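Local coordinates for centrosomal protein of 104 kDa (Homo sapiens, PDB 5LPH) that is required for ciliogenesis and for the structural integrity of the ciliary tip, and interacts with tubulin, whose binding is associated with its TOG domain, at residues A[41-46]-A[50-55]; A[92-97]-A[134-139]; A[243-248]-A[278-283]. One frame throughout, in Å; residues are numbered along the deposited sequence.

Contact 1. Residues A[41-46]-A[50-55]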
loop_
_atom_site.group_PDB
_atom_site.type_symbol
_atom_site.label_atom_id
_atom_site.label_comp_id
_atom_site.label_asym_id
_atom_site.label_seq_id
_atom_site.Cartn_x
_atom_site.Cartn_y
_atom_site.Cartn_z
ATOM N N SER A 41 24.665 -0.619 -3.174
ATOM C CA SER A 41 25.977 -0.709 -2.516
ATOM C C SER A 41 25.919 -1.404 -1.153
ATOM O O SER A 41 26.690 -2.326 -0.879
ATOM C CB SER A 41 26.574 0.693 -2.349
ATOM O OG SER A 41 27.889 0.632 -1.832
ATOM N N SER A 42 24.984 -0.972 -0.315
ATOM C CA SER A 42 24.847 -1.513 1.040
ATOM C C SER A 42 24.304 -2.946 1.087
ATOM O O SER A 42 24.750 -3.767 1.899
ATOM C CB SER A 42 23.966 -0.598 1.882
ATOM O OG SER A 42 24.126 -0.924 3.251
ATOM N N ALA A 43 23.351 -3.251 0.213
ATOM C CA ALA A 43 22.806 -4.612 0.120
ATOM C C ALA A 43 23.858 -5.654 -0.278
ATOM O O ALA A 43 23.804 -6.801 0.190
ATOM C CB ALA A 43 21.645 -4.644 -0.861
ATOM N N ILE A 44 24.803 -5.251 -1.134
ATOM C CA ILE A 44 25.925 -6.112 -1.540
ATOM C C ILE A 44 26.792 -6.514 -0.342
ATOM O O ILE A 44 27.180 -7.678 -0.230
ATOM C CB ILE A 44 26.777 -5.455 -2.661
ATOM C CG1 ILE A 44 25.985 -5.429 -3.974
ATOM C CG2 ILE A 44 28.085 -6.208 -2.884
ATOM C CD1 ILE A 44 26.436 -4.373 -4.962
ATOM N N ASP A 45 27.087 -5.561 0.547
ATOM C CA ASP A 45 27.843 -5.855 1.777
ATOM C C ASP A 45 27.125 -6.845 2.691
ATOM O O ASP A 45 27.752 -7.729 3.264
ATOM C CB ASP A 45 28.139 -4.570 2.556
ATOM C CG ASP A 45 29.225 -3.733 1.914
ATOM O OD1 ASP A 45 30.245 -4.308 1.470
ATOM O OD2 ASP A 45 29.074 -2.498 1.853
ATOM N N VAL A 46 25.807 -6.707 2.798
ATOM C CA VAL A 46 25.007 -7.503 3.733
ATOM C C VAL A 46 24.627 -8.869 3.157
ATOM O O VAL A 46 24.730 -9.885 3.843
ATOM C CB VAL A 46 23.732 -6.725 4.136
ATOM C CG1 VAL A 46 22.818 -7.564 5.026
ATOM C CG2 VAL A 46 24.106 -5.419 4.829
ATOM N N THR A 50 26.595 -12.005 -5.255
ATOM C CA THR A 50 25.936 -13.051 -6.047
ATOM C C THR A 50 24.416 -12.911 -5.999
ATOM O O THR A 50 23.759 -12.856 -7.039
ATOM C CB THR A 50 26.339 -14.469 -5.564
ATOM O OG1 THR A 50 27.747 -14.645 -5.743
ATOM C CG2 THR A 50 25.605 -15.571 -6.350
ATOM N N LEU A 51 23.876 -12.847 -4.787
ATOM C CA LEU A 51 22.436 -12.734 -4.587
ATOM C C LEU A 51 21.882 -11.427 -5.163
ATOM O O LEU A 51 20.798 -11.430 -5.754
ATOM C CB LEU A 51 22.086 -12.876 -3.102
ATOM C CG LEU A 51 20.627 -13.221 -2.771
ATOM C CD1 LEU A 51 20.563 -14.017 -1.475
ATOM C CD2 LEU A 51 19.743 -11.979 -2.689
ATOM N N VAL A 52 22.610 -10.322 -5.010
ATOM C CA VAL A 52 22.142 -9.031 -5.550
ATOM C C VAL A 52 22.138 -9.051 -7.084
ATOM O O VAL A 52 21.200 -8.550 -7.705
ATOM C CB VAL A 52 22.962 -7.834 -5.016
ATOM C CG1 VAL A 52 22.566 -6.535 -5.702
ATOM C CG2 VAL A 52 22.764 -7.692 -3.514
ATOM N N ALA A 53 23.178 -9.632 -7.680
ATOM C CA ALA A 53 23.274 -9.776 -9.137
ATOM C C ALA A 53 22.126 -10.617 -9.710
ATOM O O ALA A 53 21.542 -10.244 -10.717
ATOM C CB ALA A 53 24.616 -10.383 -9.527
ATOM N N GLU A 54 21.823 -11.743 -9.063
ATOM C CA GLU A 54 20.643 -12.558 -9.387
ATOM C C GLU A 54 19.356 -11.721 -9.427
ATOM O O GLU A 54 18.603 -11.768 -10.405
ATOM C CB GLU A 54 20.432 -13.662 -8.353
ATOM C CG GLU A 54 21.155 -14.973 -8.575
ATOM C CD GLU A 54 20.549 -16.064 -7.704
ATOM O OE1 GLU A 54 20.741 -15.993 -6.471
ATOM O OE2 GLU A 54 19.859 -16.965 -8.243
ATOM N N ALA A 55 19.126 -10.962 -8.354
ATOM C CA ALA A 55 17.931 -10.119 -8.211
ATOM C C ALA A 55 17.796 -9.037 -9.276
ATOM O O ALA A 55 16.681 -8.674 -9.632
ATOM C CB ALA A 55 17.893 -9.486 -6.823
#

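Contact 2. Residues A[92-97]-A[134-139]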
loop_
_atom_site.group_PDB
_atom_site.type_symbol
_atom_site.label_atom_id
_atom_site.label_comp_id
_atom_site.label_asym_id
_atom_site.label_seq_id
_atom_site.Cartn_x
_atom_site.Cartn_y
_atom_site.Cartn_z
ATOM N N ALA A 92 18.345 -4.615 3.957
ATOM C CA ALA A 92 18.829 -5.027 2.640
ATOM C C ALA A 92 17.775 -5.852 1.897
ATOM O O ALA A 92 17.601 -5.702 0.686
ATOM C CB ALA A 92 20.108 -5.826 2.778
ATOM N N SER A 93 17.086 -6.722 2.631
ATOM C CA SER A 93 16.009 -7.530 2.071
ATOM C C SER A 93 14.816 -6.686 1.631
ATOM O O SER A 93 14.249 -6.925 0.566
ATOM C CB SER A 93 15.570 -8.603 3.065
ATOM O OG SER A 93 16.663 -9.453 3.349
ATOM N N VAL A 94 14.458 -5.692 2.438
ATOM C CA VAL A 94 13.390 -4.755 2.083
ATOM C C VAL A 94 13.747 -3.946 0.830
ATOM O O VAL A 94 12.871 -3.670 0.003
ATOM C CB VAL A 94 13.020 -3.840 3.280
ATOM C CG1 VAL A 94 12.132 -2.681 2.850
ATOM C CG2 VAL A 94 12.313 -4.655 4.354
ATOM N N PHE A 95 15.022 -3.576 0.694
ATOM C CA PHE A 95 15.515 -2.895 -0.514
ATOM C C PHE A 95 15.252 -3.728 -1.787
ATOM O O PHE A 95 14.814 -3.186 -2.803
ATOM C CB PHE A 95 17.009 -2.537 -0.369
ATOM C CG PHE A 95 17.644 -2.025 -1.636
ATOM C CD1 PHE A 95 18.260 -2.902 -2.523
ATOM C CD2 PHE A 95 17.637 -0.671 -1.938
ATOM C CE1 PHE A 95 18.842 -2.440 -3.694
ATOM C CE2 PHE A 95 18.223 -0.199 -3.107
ATOM C CZ PHE A 95 18.825 -1.088 -3.986
ATOM N N LEU A 96 15.521 -5.031 -1.722
ATOM C CA LEU A 96 15.268 -5.934 -2.852
ATOM C C LEU A 96 13.776 -6.212 -3.083
ATOM O O LEU A 96 13.343 -6.273 -4.232
ATOM C CB LEU A 96 16.041 -7.249 -2.694
ATOM C CG LEU A 96 17.565 -7.167 -2.827
ATOM C CD1 LEU A 96 18.163 -8.545 -2.633
ATOM C CD2 LEU A 96 18.004 -6.597 -4.170
ATOM N N VAL A 97 13.003 -6.371 -2.007
ATOM C CA VAL A 97 11.543 -6.519 -2.109
ATOM C C VAL A 97 10.919 -5.328 -2.832
ATOM O O VAL A 97 10.105 -5.500 -3.737
ATOM C CB VAL A 97 10.894 -6.710 -0.716
ATOM C CG1 VAL A 97 9.392 -6.418 -0.723
ATOM C CG2 VAL A 97 11.152 -8.125 -0.224
ATOM N N THR A 134 9.118 -2.765 11.752
ATOM C CA THR A 134 7.816 -2.980 11.118
ATOM C C THR A 134 7.423 -1.773 10.276
ATOM O O THR A 134 7.062 -1.920 9.109
ATOM C CB THR A 134 6.719 -3.279 12.154
ATOM O OG1 THR A 134 7.072 -4.452 12.893
ATOM C CG2 THR A 134 5.376 -3.517 11.476
ATOM N N ALA A 135 7.540 -0.585 10.860
ATOM C CA ALA A 135 7.261 0.664 10.147
ATOM C C ALA A 135 8.122 0.826 8.895
ATOM O O ALA A 135 7.633 1.258 7.858
ATOM C CB ALA A 135 7.442 1.859 11.074
ATOM N N HIS A 136 9.405 0.491 8.999
ATOM C CA HIS A 136 10.316 0.576 7.853
ATOM C C HIS A 136 9.873 -0.329 6.679
ATOM O O HIS A 136 9.845 0.121 5.537
ATOM C CB HIS A 136 11.755 0.262 8.276
ATOM C CG HIS A 136 12.742 0.367 7.157
ATOM N ND1 HIS A 136 13.258 1.570 6.725
ATOM C CD2 HIS A 136 13.290 -0.585 6.368
ATOM C CE1 HIS A 136 14.091 1.354 5.722
ATOM N NE2 HIS A 136 14.128 0.054 5.488
ATOM N N CYS A 137 9.515 -1.579 6.973
ATOM C CA CYS A 137 8.991 -2.501 5.956
ATOM C C CYS A 137 7.772 -1.932 5.247
ATOM O O CYS A 137 7.687 -1.938 4.016
ATOM C CB CYS A 137 8.610 -3.842 6.580
ATOM S SG CYS A 137 10.008 -4.762 7.246
ATOM N N VAL A 138 6.843 -1.415 6.043
ATOM C CA VAL A 138 5.594 -0.873 5.528
ATOM C C VAL A 138 5.826 0.392 4.689
ATOM O O VAL A 138 5.319 0.484 3.568
ATOM C CB VAL A 138 4.596 -0.623 6.682
ATOM C CG1 VAL A 138 3.386 0.163 6.210
ATOM C CG2 VAL A 138 4.152 -1.952 7.276
ATOM N N GLU A 139 6.595 1.344 5.217
ATOM C CA GLU A 139 6.818 2.635 4.536
ATOM C C GLU A 139 7.570 2.515 3.209
ATOM O O GLU A 139 7.319 3.284 2.286
ATOM C CB GLU A 139 7.555 3.626 5.455
ATOM C CG GLU A 139 6.740 4.079 6.662
ATOM C CD GLU A 139 7.571 4.753 7.754
ATOM O OE1 GLU A 139 8.720 4.321 7.987
ATOM O OE2 GLU A 139 7.067 5.702 8.404
#

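Contact 3. Residues A[243-248]-A[278-283]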
loop_
_atom_site.group_PDB
_atom_site.type_symbol
_atom_site.label_atom_id
_atom_site.label_comp_id
_atom_site.label_asym_id
_atom_site.label_seq_id
_atom_site.Cartn_x
_atom_site.Cartn_y
_atom_site.Cartn_z
ATOM N N ARG A 243 -20.903 8.159 -3.086
ATOM C CA ARG A 243 -21.232 6.949 -2.309
ATOM C C ARG A 243 -20.549 6.873 -0.933
ATOM O O ARG A 243 -21.168 6.426 0.033
ATOM C CB ARG A 243 -20.921 5.680 -3.117
ATOM C CG ARG A 243 -21.867 5.432 -4.292
ATOM C CD ARG A 243 -21.350 4.355 -5.235
ATOM N NE ARG A 243 -21.323 3.030 -4.600
ATOM C CZ ARG A 243 -20.270 2.208 -4.606
ATOM N NH1 ARG A 243 -19.142 2.548 -5.225
ATOM N NH2 ARG A 243 -20.346 1.028 -3.996
ATOM N N ILE A 244 -19.292 7.311 -0.846
ATOM C CA ILE A 244 -18.558 7.338 0.437
ATOM C C ILE A 244 -19.092 8.425 1.373
ATOM O O ILE A 244 -19.236 8.192 2.576
ATOM C CB ILE A 244 -17.034 7.518 0.247
ATOM C CG1 ILE A 244 -16.463 6.313 -0.505
ATOM C CG2 ILE A 244 -16.328 7.672 1.599
ATOM C CD1 ILE A 244 -14.987 6.406 -0.825
ATOM N N ILE A 245 -19.385 9.600 0.819
ATOM C CA ILE A 245 -19.967 10.699 1.602
ATOM C C ILE A 245 -21.315 10.284 2.216
ATOM O O ILE A 245 -21.561 10.562 3.395
ATOM C CB ILE A 245 -20.108 11.994 0.756
ATOM C CG1 ILE A 245 -18.719 12.567 0.445
ATOM C CG2 ILE A 245 -20.935 13.051 1.486
ATOM C CD1 ILE A 245 -18.685 13.485 -0.755
ATOM N N LEU A 246 -22.163 9.615 1.427
ATOM C CA LEU A 246 -23.456 9.115 1.920
ATOM C C LEU A 246 -23.283 8.059 3.024
ATOM O O LEU A 246 -24.023 8.073 4.006
ATOM C CB LEU A 246 -24.318 8.558 0.778
ATOM C CG LEU A 246 -24.780 9.522 -0.324
ATOM C CD1 LEU A 246 -25.509 8.763 -1.424
ATOM C CD2 LEU A 246 -25.671 10.628 0.221
ATOM N N ASP A 247 -22.310 7.158 2.864
ATOM C CA ASP A 247 -21.975 6.165 3.906
ATOM C C ASP A 247 -21.497 6.813 5.207
ATOM O O ASP A 247 -21.826 6.332 6.293
ATOM C CB ASP A 247 -20.915 5.161 3.416
ATOM C CG ASP A 247 -21.478 4.103 2.461
ATOM O OD1 ASP A 247 -22.713 3.996 2.301
ATOM O OD2 ASP A 247 -20.669 3.355 1.872
HETATM N N MSE A 248 -20.734 7.898 5.096
HETATM C CA MSE A 248 -20.248 8.632 6.274
HETATM C C MSE A 248 -21.360 9.373 6.976
HETATM O O MSE A 248 -21.293 9.573 8.192
HETATM C CB MSE A 248 -19.142 9.614 5.894
HETATM C CG MSE A 248 -17.870 8.882 5.464
HETATM SE SE MSE A 248 -16.912 8.123 7.018
HETATM C CE MSE A 248 -16.152 9.807 7.695
ATOM N N GLU A 278 -30.019 15.527 -1.382
ATOM C CA GLU A 278 -31.266 14.742 -1.389
ATOM C C GLU A 278 -31.005 13.289 -0.972
ATOM O O GLU A 278 -31.921 12.599 -0.528
ATOM C CB GLU A 278 -32.029 14.850 -2.722
ATOM C CG GLU A 278 -31.449 14.102 -3.916
ATOM C CD GLU A 278 -32.227 14.344 -5.206
ATOM O OE1 GLU A 278 -32.163 13.506 -6.138
ATOM O OE2 GLU A 278 -32.907 15.384 -5.298
ATOM N N GLY A 279 -29.757 12.839 -1.110
ATOM C CA GLY A 279 -29.285 11.625 -0.447
ATOM C C GLY A 279 -29.367 11.718 1.069
ATOM O O GLY A 279 -29.857 10.799 1.717
ATOM N N PHE A 280 -28.892 12.829 1.637
ATOM C CA PHE A 280 -29.015 13.079 3.086
ATOM C C PHE A 280 -30.480 13.149 3.524
ATOM O O PHE A 280 -30.841 12.603 4.568
ATOM C CB PHE A 280 -28.321 14.388 3.508
ATOM C CG PHE A 280 -26.813 14.390 3.378
ATOM C CD1 PHE A 280 -26.070 13.228 3.136
ATOM C CD2 PHE A 280 -26.124 15.588 3.544
ATOM C CE1 PHE A 280 -24.688 13.279 3.036
ATOM C CE2 PHE A 280 -24.742 15.641 3.447
ATOM C CZ PHE A 280 -24.023 14.485 3.193
ATOM N N ALA A 281 -31.305 13.834 2.729
ATOM C CA ALA A 281 -32.754 13.926 2.970
ATOM C C ALA A 281 -33.435 12.550 3.002
ATOM O O ALA A 281 -34.323 12.315 3.820
ATOM C CB ALA A 281 -33.408 14.814 1.916
ATOM N N LYS A 282 -33.000 11.652 2.118
ATOM C CA LYS A 282 -33.517 10.274 2.057
ATOM C C LYS A 282 -33.165 9.467 3.314
ATOM O O LYS A 282 -33.989 8.696 3.805
ATOM C CB LYS A 282 -32.969 9.559 0.813
ATOM C CG LYS A 282 -33.902 8.532 0.190
ATOM C CD LYS A 282 -33.284 7.890 -1.050
ATOM C CE LYS A 282 -33.125 8.869 -2.212
ATOM N NZ LYS A 282 -32.602 8.215 -3.444
ATOM N N ILE A 283 -31.952 9.665 3.831
ATOM C CA ILE A 283 -31.454 8.925 5.001
ATOM C C ILE A 283 -32.164 9.318 6.315
ATOM O O ILE A 283 -32.281 8.487 7.218
ATOM C CB ILE A 283 -29.895 9.039 5.116
ATOM C CG1 ILE A 283 -29.181 8.493 3.853
ATOM C CG2 ILE A 283 -29.377 8.389 6.402
ATOM C CD1 ILE A 283 -29.722 7.215 3.239
#

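Contact 1. Residues A[41-46]-A[50-55]
Ile44 and Val52 pack together near the N-terminal end of the TOG domain, an all-helical HEAT-type solenoid, where the short helices 41-47 and 49-56 follow each other with barely a break. Val52 points into the other helix and takes the larger share of the contact, set against Ile44 and Ala43. The backbones come nearest at Ile44 and Val52, with the two CA atoms 6.2 Å apart.

Each side chain is small or branched at CB, which suits helices joined by so short a link: bulk sits close to the main chain and needs little room. Val52 has CG1 anti to its backbone N (chi1 174°), and this rotation brings the whole isopropyl group astride Ile44. The two side chains meet at about a right angle, and Ile44 is touched on its CG1 methylene rather than at the end of its chain. Alanine at position 43 leaves room for Val52 CG2, which stands 4.2 Å from Ala43 CB.

Leu32 and Ala40 add to the apolar surroundings of Val52, Leu32 also touching Ile44, while Val46 and Leu51 lean on helix 83-100. The side chains that meet are apolar and the contact is largely buried; the Val52 fork closes on one carbon: CG1 and CG2 of Val52 both lie 4.0 Å from Ile44 CG1, and CG2 of Val52 is also 3.9 Å from Ala43 O.

Contact 2. Residues A[92-97]-A[134-139]
The main-chain hydrogen bond from Glu139 N to Ala135 O, 2.8 Å long, closes the helical turn that bears His136 and Cys137, the two residues that meet Val94 of helix 83-100. Cys137 O also accepts a hydrogen bond from Thr141 OG1 one turn further on, so the hydroxyl of that threonine finds a partner within its own helix.

Across the contact the packing is apolar, and Val94 divides its two methyls between the neighbours. Its CG2 meets Cys137 SG at 3.7 Å, while CG1 approaches His136 CD2 obliquely at 4.3 Å. Branching at CB makes valine apt here, since one short side chain can serve both partners. Cys137 is equally fitting: its sulfur lies beside the backbone N (chi1 -65°), is compact and polarisable, and shares the buried space with Ile119 and Ile120 of helix 106-126. His136 turns the other way, its ring swung anti to the backbone N (chi1 -178°), which brings CD2 nearer to Val94 than the base of the side chain suggests. On the far flank Ala92 and Leu96 pack on helix 41-47. Such lateral packing, of a helix on the next but one in sequence, is a feature of alpha-solenoids built like the HEAT-type TOG domain.

Contact 3. Residues A[243-248]-A[278-283]
Phe280 pushes its ring between helices 271-283 and 235-252, where it meets Ile245 and Leu246 with different atoms. The ring leaves the backbone with CG anti to the carbonyl carbon (chi1 -67°). Its second torsion is small (chi2 -11°), which lays the ring almost in the plane of CA, CB and CG and sends the CD1, CE1, CZ side toward the other helix.

Ile245 receives the far end of that side. Its CG2 methyl, the branch anti to the backbone N, lies at the ring edge, near the ring plane, 3.8 Å from Phe280 CZ. Its other branch leads elsewhere, and the residue also packs on Met223 and Ser226 of helix 219-229. Leu246 meets the ring nearer its root: its CD2 comes in obliquely, 3.9 Å from Phe280 CD1. The same methyl rests on the main chain, 3.8 Å from Gly279 CA. A beta carbon on Gly279 would come about 2.5 Å from Leu246 CD2, too near, which is consistent with a glycine in this place.

At the C-terminal end of this TOG-domain fragment, helix 235-252, in the second HEAT repeat, is flanked by helix 271-283. The two segments run in the same general direction, 33° apart, with axes 10.2 Å apart at closest approach. A long leucine and a large aromatic ring suit that spacing.

Replacing Phe280 by an alanine would probably open a gap beside Ile245 CG2 and Leu246 CD2 and leave Tyr249 without its stacking partner. Ile256 and Leu260, from the linking loop, touch the ring as well, and Asp247 faces elsewhere, in a salt bridge from OD1 to Arg250 NH1.

Overall arrangement
Followed from the N terminus, the chain first closes contact 1, with three residues between its segments, then contact 2, with 36, and lastly contact 3, with 29. Each finishes before the next begins, so none nests within or crosses another. Contacts 1 and 2 lie on the same side of the chain's centre, about 15 Å apart between centres, and pack directly together: Leu51 and Ala55 meet Leu96, while Ala43 and Val46 meet Ala92, joining the opening helices to helix 83-100, which contact 2 ties to helix 131-147. Contact 3 stands alone at the far end, its centre about 40 Å from that of contact 2, and ties the C-terminal helix 271-283 to helix 235-252.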